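PDB 5D2I: 4-oxalocrotonate decarboxylase NahK from Pseudomonas putida, which catalyses the decarboxylation of (3E)-2-oxohex-3-enedioate to 2-oxopent-4-enoate and carbon dioxide, in the catabolism of aromatic hydrocarbons. Local coordinates for residues 109-114 with 148-153; 113-118 with 192-197; 143-148 with 234-239. The protein carries 1 engineered substitution. All coordinates share one frame; numbering follows the deposited sequence. Where two conformers were deposited one is given.

Contact 1 (109-114 with 148-153). With CA (calcium ion), chain C; EDO (1,2-ethanediol), chain E.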
# COMPACT_ATOMS: atom_id res chain seq x y z
N ILE A 109 -4.73 -7.67 -13.03
CA ILE A 109 -5.41 -6.97 -14.11
C ILE A 109 -4.42 -6.18 -14.96
O ILE A 109 -4.29 -6.38 -16.17
CB ILE A 109 -6.47 -6.01 -13.53
CG1 ILE A 109 -7.49 -6.82 -12.73
CG2 ILE A 109 -7.15 -5.21 -14.64
CD1 ILE A 109 -8.31 -5.99 -11.76
N HIS A 110 -3.70 -5.27 -14.31
CA HIS A 110 -2.71 -4.46 -15.00
C HIS A 110 -1.72 -3.98 -13.96
O HIS A 110 -1.64 -2.78 -13.66
CB HIS A 110 -3.37 -3.29 -15.72
CG HIS A 110 -4.51 -2.66 -14.98
ND1 HIS A 110 -5.52 -1.96 -15.61
CD2 HIS A 110 -4.81 -2.61 -13.65
CE1 HIS A 110 -6.38 -1.51 -14.72
NE2 HIS A 110 -5.97 -1.89 -13.52
N PRO A 111 -0.95 -4.91 -13.41
CA PRO A 111 -0.16 -4.65 -12.20
C PRO A 111 1.05 -3.76 -12.44
O PRO A 111 1.61 -3.71 -13.54
CB PRO A 111 0.31 -6.04 -11.78
CG PRO A 111 0.38 -6.81 -13.08
CD PRO A 111 -0.80 -6.30 -13.88
N LYS A 112 1.44 -3.05 -11.40
CA LYS A 112 2.71 -2.35 -11.39
C LYS A 112 3.39 -2.65 -10.08
O LYS A 112 2.74 -3.06 -9.12
CB LYS A 112 2.48 -0.85 -11.50
CG LYS A 112 1.75 -0.45 -12.76
CD LYS A 112 1.65 1.06 -12.86
CE LYS A 112 0.84 1.47 -14.08
NZ LYS A 112 0.79 2.94 -14.22
N ILE A 113 4.69 -2.44 -10.04
CA ILE A 113 5.40 -2.64 -8.78
C ILE A 113 5.97 -1.33 -8.30
O ILE A 113 6.26 -0.42 -9.08
CB ILE A 113 6.50 -3.71 -8.90
CG1 ILE A 113 7.53 -3.30 -9.97
CG2 ILE A 113 5.89 -5.06 -9.24
CD1 ILE A 113 8.79 -4.18 -9.95
N GLU A 114 6.12 -1.24 -6.98
CA GLU A 114 6.70 -0.08 -6.34
C GLU A 114 7.66 -0.59 -5.30
O GLU A 114 7.32 -1.50 -4.55
CB GLU A 114 5.61 0.71 -5.61
CG GLU A 114 4.50 1.18 -6.48
CD GLU A 114 3.54 2.05 -5.73
OE1 GLU A 114 2.91 1.55 -4.76
OE2 GLU A 114 3.42 3.23 -6.09
N VAL A 148 3.05 -4.97 -5.29
CA VAL A 148 2.42 -5.05 -6.59
C VAL A 148 1.08 -4.37 -6.41
O VAL A 148 0.25 -4.83 -5.62
CB VAL A 148 2.19 -6.48 -7.03
CG1 VAL A 148 1.61 -6.49 -8.45
CG2 VAL A 148 3.51 -7.23 -7.01
N ILE A 149 0.87 -3.25 -7.10
CA ILE A 149 -0.41 -2.58 -7.04
C ILE A 149 -1.17 -2.90 -8.30
O ILE A 149 -0.57 -3.11 -9.36
CB ILE A 149 -0.28 -1.07 -6.90
CG1 ILE A 149 0.74 -0.52 -7.89
CG2 ILE A 149 0.15 -0.72 -5.48
CD1 ILE A 149 0.78 0.99 -7.88
N ASP A 150 -2.48 -2.91 -8.19
CA ASP A 150 -3.28 -3.33 -9.32
C ASP A 150 -4.65 -2.75 -9.09
O ASP A 150 -5.51 -3.40 -8.51
CB ASP A 150 -3.38 -4.85 -9.34
CG ASP A 150 -3.86 -5.38 -10.67
OD1 ASP A 150 -3.66 -4.69 -11.70
OD2 ASP A 150 -4.46 -6.48 -10.71
N SER A 151 -4.84 -1.52 -9.56
CA SER A 151 -6.14 -0.88 -9.42
C SER A 151 -7.19 -1.70 -10.13
O SER A 151 -7.00 -2.14 -11.27
CB SER A 151 -6.11 0.52 -10.02
OG SER A 151 -7.41 1.07 -10.04
N ARG A 152 -8.32 -1.91 -9.47
CA ARG A 152 -9.39 -2.64 -10.12
C ARG A 152 -10.16 -1.75 -11.08
O ARG A 152 -11.09 -2.20 -11.73
CB ARG A 152 -10.32 -3.29 -9.08
CG ARG A 152 -9.94 -4.74 -8.77
CD ARG A 152 -8.51 -4.87 -8.27
NE ARG A 152 -8.32 -4.11 -7.03
CZ ARG A 152 -7.37 -4.36 -6.14
NH1 ARG A 152 -7.28 -3.61 -5.04
NH2 ARG A 152 -6.51 -5.35 -6.34
N TYR A 153 -9.77 -0.48 -11.18
CA TYR A 153 -10.47 0.43 -12.09
C TYR A 153 -9.81 0.49 -13.45
O TYR A 153 -8.58 0.40 -13.56
CB TYR A 153 -10.58 1.82 -11.50
CG TYR A 153 -11.21 1.79 -10.14
CD1 TYR A 153 -12.50 1.30 -9.97
CD2 TYR A 153 -10.51 2.24 -9.03
CE1 TYR A 153 -13.08 1.27 -8.72
CE2 TYR A 153 -11.09 2.21 -7.78
CZ TYR A 153 -12.37 1.73 -7.63
OH TYR A 153 -12.94 1.71 -6.37
CA CA C . 2.34 1.31 -2.58
C1 EDO E . -1.79 0.44 -10.28
O1 EDO E . -2.77 1.47 -10.45
C2 EDO E . -1.79 -0.48 -11.50
O2 EDO E . -3.15 -0.79 -11.84
O HOH W 1 2.19 1.40 -0.22
O HOH W 2 2.57 3.67 -2.46
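Turned to the far side of its own backbone N (chi1 -164°), the D150 carboxylate meets the backbone of I109 and H110, while H110, its CG set between N and carbonyl carbon (chi1 38°), brings the NE2 end of its ring up to S151 O. The carboxylate works as a two-pronged acceptor: OD2 takes the N-H of I109 at 2.6 Å and OD1 that of H110 at 2.7 Å, each through its syn lone pair. A short acid suits this place, because two syn lone pairs match two successive amides and fix the rotation of the group. The imidazole stands almost perpendicular to the carboxylate, their planes 87° apart. Its NE2 donates to S151 O at 2.5 Å, a bond so short that its exact length is doubtful, and Y153 O lies near the ring plane at the edge. Over one face of this ring sits I109 CG2, 3.5 Å above the centre, while I109 CD1 packs on the aliphatic part of R152, whose guanidinium is salt-bridged to D166.

Beyond P111 the two chains become paired strands. K112 and I149 exchange backbone hydrogen bonds, K112 N to I149 O at 2.9 Å and I149 N to K112 O at 2.8 Å. The next pair, I113 with V148, is non-hydrogen-bonded, and there branched side chains fill the buried face, continued by P111 CB against V148 CG1 at 3.6 Å. On the other face I149 lies beside the E114 carboxylate, which gives OE1 to the calcium ion at 2.3 Å. In S151 the hydroxyl accepts from Y153 N, an ST turn that bends the outgoing chain. This is the end of an antiparallel strand pair, its loops held by an aspartate, next to the glutamate metal site of the fumarylacetoacetate hydrolase fold.

Contact 2 (113-118 with 192-197). With CA (calcium ion), chain C.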
# COMPACT_ATOMS: atom_id res chain seq x y z
N ILE A 113 4.69 -2.44 -10.04
CA ILE A 113 5.40 -2.64 -8.78
C ILE A 113 5.97 -1.33 -8.30
O ILE A 113 6.26 -0.42 -9.08
CB ILE A 113 6.50 -3.71 -8.90
CG1 ILE A 113 7.53 -3.30 -9.97
CG2 ILE A 113 5.89 -5.06 -9.24
CD1 ILE A 113 8.79 -4.18 -9.95
N GLU A 114 6.12 -1.24 -6.98
CA GLU A 114 6.70 -0.08 -6.34
C GLU A 114 7.66 -0.59 -5.30
O GLU A 114 7.32 -1.50 -4.55
CB GLU A 114 5.61 0.71 -5.61
CG GLU A 114 4.50 1.18 -6.48
CD GLU A 114 3.54 2.05 -5.73
OE1 GLU A 114 2.91 1.55 -4.76
OE2 GLU A 114 3.42 3.23 -6.09
N ALA A 115 8.85 -0.00 -5.25
CA ALA A 115 9.82 -0.34 -4.22
C ALA A 115 9.44 0.44 -2.99
O ALA A 115 9.22 1.65 -3.05
CB ALA A 115 11.20 0.05 -4.67
N GLU A 116 9.34 -0.25 -1.86
CA GLU A 116 8.97 0.39 -0.61
C GLU A 116 9.84 -0.11 0.51
O GLU A 116 10.50 -1.14 0.40
CB GLU A 116 7.50 0.10 -0.28
CG GLU A 116 6.61 0.35 -1.47
CD GLU A 116 5.19 0.68 -1.13
OE1 GLU A 116 4.85 0.86 0.06
OE2 GLU A 116 4.39 0.77 -2.08
N ILE A 117 9.83 0.64 1.60
CA ILE A 117 10.39 0.13 2.83
C ILE A 117 9.26 -0.05 3.83
O ILE A 117 8.41 0.83 4.01
CB ILE A 117 11.50 1.04 3.37
CG1 ILE A 117 12.21 0.35 4.53
CG2 ILE A 117 10.95 2.41 3.79
CD1 ILE A 117 12.98 -0.89 4.09
N SER A 118 9.19 -1.24 4.43
CA SER A 118 8.14 -1.48 5.39
C SER A 118 8.75 -1.43 6.77
O SER A 118 9.96 -1.53 6.92
CB SER A 118 7.51 -2.85 5.15
OG SER A 118 6.91 -2.90 3.87
N VAL A 192 17.23 2.86 -3.29
CA VAL A 192 16.71 1.65 -3.90
C VAL A 192 16.93 1.73 -5.40
O VAL A 192 16.94 2.81 -5.99
CB VAL A 192 15.22 1.40 -3.58
CG1 VAL A 192 15.01 1.43 -2.08
CG2 VAL A 192 14.35 2.45 -4.24
N VAL A 193 17.16 0.58 -6.00
CA VAL A 193 17.39 0.51 -7.43
C VAL A 193 16.50 -0.58 -7.94
O VAL A 193 16.63 -1.73 -7.53
CB VAL A 193 18.84 0.12 -7.75
CG1 VAL A 193 19.01 0.03 -9.27
CG2 VAL A 193 19.81 1.12 -7.16
N MET A 194 15.56 -0.22 -8.80
CA MET A 194 14.67 -1.22 -9.35
C MET A 194 15.15 -1.65 -10.72
O MET A 194 15.34 -0.83 -11.61
CB MET A 194 13.25 -0.69 -9.46
CG MET A 194 12.31 -1.68 -10.08
SD MET A 194 10.73 -0.89 -10.29
CE MET A 194 10.14 -0.82 -8.60
N GLU A 195 15.35 -2.95 -10.85
CA GLU A 195 15.83 -3.52 -12.08
C GLU A 195 14.69 -4.33 -12.66
O GLU A 195 13.99 -5.03 -11.93
CB GLU A 195 17.01 -4.44 -11.76
CG GLU A 195 17.77 -4.96 -12.95
CD GLU A 195 18.87 -5.90 -12.52
OE1 GLU A 195 19.84 -5.42 -11.90
OE2 GLU A 195 18.73 -7.12 -12.77
N LYS A 196 14.48 -4.22 -13.96
CA LYS A 196 13.46 -5.03 -14.60
C LYS A 196 14.10 -5.65 -15.82
O LYS A 196 14.62 -4.94 -16.67
CB LYS A 196 12.26 -4.16 -15.01
CG LYS A 196 11.23 -4.90 -15.84
CD LYS A 196 10.15 -3.95 -16.28
CE LYS A 196 9.16 -4.67 -17.18
NZ LYS A 196 8.11 -3.74 -17.66
N ASN A 197 14.10 -6.98 -15.87
CA ASN A 197 14.75 -7.72 -16.95
C ASN A 197 16.18 -7.26 -17.20
O ASN A 197 16.59 -7.03 -18.33
CB ASN A 197 13.89 -7.61 -18.21
CG ASN A 197 12.49 -8.15 -17.98
OD1 ASN A 197 12.32 -9.14 -17.27
ND2 ASN A 197 11.49 -7.51 -18.57
CA CA C . 2.34 1.31 -2.58
O HOH W 1 2.19 1.40 -0.22
O HOH W 2 2.57 3.67 -2.46
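No aromatic ring enters between I113 and A115 on one strand and V192 and M194 on the other; the flat group that is covered is the peptide joining E114 to A115. M194 CE sits above one face of that peptide, 3.7 Å from A115 N. The other flat groups belong to E114 and E116, which leave the backbone on the side away from strand 192-196. Both carboxylates end at the calcium ion, E116 through OE2 at 2.2 Å, while E116 OE1 stays off the metal and accepts from water 1 at 2.7 Å, with a further, weak bond from G240 N.

M194 carries the apolar side. Its chain runs out extended from the backbone (chi1 177°) and bends only at the last torsion (chi3 -73°), which lays the methyl over the peptide and the sulfur against I113. SD lies 3.8 Å from I113 CD1, the two side chains meeting at a slant. Because M194 was deposited in two conformers, these details hold for one of them. A flexible, unbranched thioether suits the place because its end can bend to touch both I113 and the E114-A115 peptide. A115, with only a methyl, lets the strands come close: its CB meets V192 CG2 at 4.0 Å, and V256 and Y258 of strand 253-258 also touch it.

The strands run nearly antiparallel, at 153°, yet their axes come no nearer than 8.4 Å and no hydrogen bond joins them. This is face-to-face packing of two sheets. Strand alternation sorts the chemistry: odd-numbered I113 and A115 make a buried, nonpolar seam, while even-numbered E114 and E116 gather charge at the metal. The contact therefore probably rests on shape and burial of apolar surface, with the anionic groups gathered at the cation that probably offsets their mutual repulsion.

Contact 3 (143-148 with 234-239). With CA (calcium ion), chain C.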
# COMPACT_ATOMS: atom_id res chain seq x y z
N ILE A 143 11.75 -3.59 6.63
CA ILE A 143 11.71 -4.70 5.69
C ILE A 143 11.58 -4.19 4.27
O ILE A 143 10.56 -3.57 3.91
CB ILE A 143 10.49 -5.62 5.93
CG1 ILE A 143 10.36 -6.03 7.39
CG2 ILE A 143 10.54 -6.85 5.01
CD1 ILE A 143 9.47 -5.09 8.17
N PRO A 144 12.59 -4.46 3.43
CA PRO A 144 12.48 -4.12 2.01
C PRO A 144 11.26 -4.81 1.44
O PRO A 144 11.11 -6.03 1.59
CB PRO A 144 13.75 -4.73 1.41
CG PRO A 144 14.74 -4.66 2.54
CD PRO A 144 13.92 -5.01 3.76
N THR A 145 10.38 -4.05 0.83
CA THR A 145 9.14 -4.62 0.32
C THR A 145 8.81 -4.02 -1.02
O THR A 145 8.86 -2.80 -1.18
CB THR A 145 7.98 -4.32 1.25
OG1 THR A 145 8.34 -4.71 2.58
CG2 THR A 145 6.73 -5.10 0.81
N VAL A 146 8.46 -4.87 -1.97
CA VAL A 146 8.01 -4.40 -3.26
C VAL A 146 6.51 -4.63 -3.33
O VAL A 146 6.05 -5.76 -3.18
CB VAL A 146 8.71 -5.15 -4.38
CG1 VAL A 146 8.14 -4.76 -5.72
CG2 VAL A 146 10.21 -4.84 -4.34
N GLU A 147 5.75 -3.56 -3.54
CA GLU A 147 4.32 -3.77 -3.66
C GLU A 147 4.00 -4.07 -5.09
O GLU A 147 4.61 -3.51 -5.99
CB GLU A 147 3.50 -2.56 -3.22
CG GLU A 147 2.06 -2.99 -2.97
CD GLU A 147 1.17 -1.91 -2.40
OE1 GLU A 147 1.55 -0.72 -2.43
OE2 GLU A 147 0.06 -2.26 -1.93
N VAL A 148 3.05 -4.97 -5.29
CA VAL A 148 2.42 -5.05 -6.59
C VAL A 148 1.08 -4.37 -6.41
O VAL A 148 0.25 -4.83 -5.62
CB VAL A 148 2.19 -6.48 -7.03
CG1 VAL A 148 1.61 -6.49 -8.45
CG2 VAL A 148 3.51 -7.23 -7.01
N GLY A 234 3.52 -4.59 16.56
CA GLY A 234 3.65 -5.79 15.76
C GLY A 234 3.05 -5.63 14.38
O GLY A 234 2.98 -6.57 13.60
N THR A 235 2.63 -4.41 14.07
CA THR A 235 1.98 -4.17 12.79
C THR A 235 3.01 -3.97 11.70
O THR A 235 3.99 -3.24 11.88
CB THR A 235 1.05 -2.96 12.85
OG1 THR A 235 0.03 -3.19 13.82
CG2 THR A 235 0.40 -2.74 11.49
N PHE A 236 2.79 -4.64 10.58
CA PHE A 236 3.61 -4.47 9.39
C PHE A 236 2.99 -3.37 8.53
O PHE A 236 1.81 -3.42 8.21
CB PHE A 236 3.63 -5.81 8.65
CG PHE A 236 4.32 -5.77 7.33
CD1 PHE A 236 5.69 -6.04 7.24
CD2 PHE A 236 3.61 -5.54 6.16
CE1 PHE A 236 6.33 -6.02 6.00
CE2 PHE A 236 4.24 -5.53 4.92
CZ PHE A 236 5.60 -5.77 4.84
N ILE A 237 3.78 -2.36 8.18
CA ILE A 237 3.29 -1.23 7.42
C ILE A 237 4.21 -0.99 6.23
O ILE A 237 5.40 -0.77 6.41
CB ILE A 237 3.32 0.06 8.26
CG1 ILE A 237 2.47 -0.12 9.52
CG2 ILE A 237 2.84 1.25 7.43
CD1 ILE A 237 2.87 0.83 10.64
N MET A 238 3.65 -0.99 5.03
CA MET A 238 4.41 -0.60 3.85
C MET A 238 4.25 0.90 3.73
O MET A 238 3.12 1.41 3.60
CB MET A 238 3.86 -1.28 2.61
CG MET A 238 3.91 -2.78 2.72
SD MET A 238 3.30 -3.52 1.20
CE MET A 238 4.31 -2.66 0.04
N THR A 239 5.36 1.62 3.79
CA THR A 239 5.27 3.05 4.03
C THR A 239 5.07 3.88 2.77
O THR A 239 4.77 5.06 2.86
CB THR A 239 6.47 3.58 4.81
OG1 THR A 239 7.66 3.33 4.07
CG2 THR A 239 6.57 2.88 6.17
CA CA C . 2.34 1.31 -2.58
O HOH W 1 2.19 1.40 -0.22
O HOH W 2 2.57 3.67 -2.46
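Apolar packing joins I143, T145 and E147 to F236 and M238. M238, bent at its last torsion, wedges CE between T145 CG2 at 3.5 Å and E147 CB at 3.4 Å, a slender, pliable end suited to the space between two strand side chains. I143 CD1 reaches F236 CE1 at 3.9 Å, and the F236 ring also meets that of F173 of strand 170-175.

Polar bonding centres on T145. Its OG1 lies at the edge of the F236 ring, near its plane, donates to I143 O at 2.8 Å from above the carbonyl plane, and is also hydrogen-bonded to S118 OG. A valine in place of T145 would remove the hydroxyl and is likely to leave I143 O and S118 OG without this partner in a buried setting.

Ionic interactions belong to E147: OE1 binds the calcium ion at 2.2 Å, while OE2 is salt-bridged to K69, a residue that contacts 2-oxoglutarate. The two strands, crossing at 55°, are not paired; both flank strand 112-121, so their side chains meet across it in the curled mixed sheet that carries the metal site.

In the fold
Strand 112-121 carries contacts 1 and 2 and lies between the two strands of contact 3: contacts 1 and 2 share I113 and E114, and contacts 1 and 3 share V148. Their centres lie about 14 Å (1 and 2), 16 Å (1 and 3) and 12 Å (2 and 3) apart. Between contacts 1 and 3, E114 O and E147 N are 2.8 Å apart, a probable backbone hydrogen bond; between 2 and 3, I117 O and T239 OG1 approach to 2.6 Å. The chief common point is the calcium ion, for which contact 1 supplies E114, contact 2 adds E116 and contact 3 brings E147, with waters 1 and 2 among its further ligands. A bound acetate lies about 3 Å from the side chains of E114 and E147.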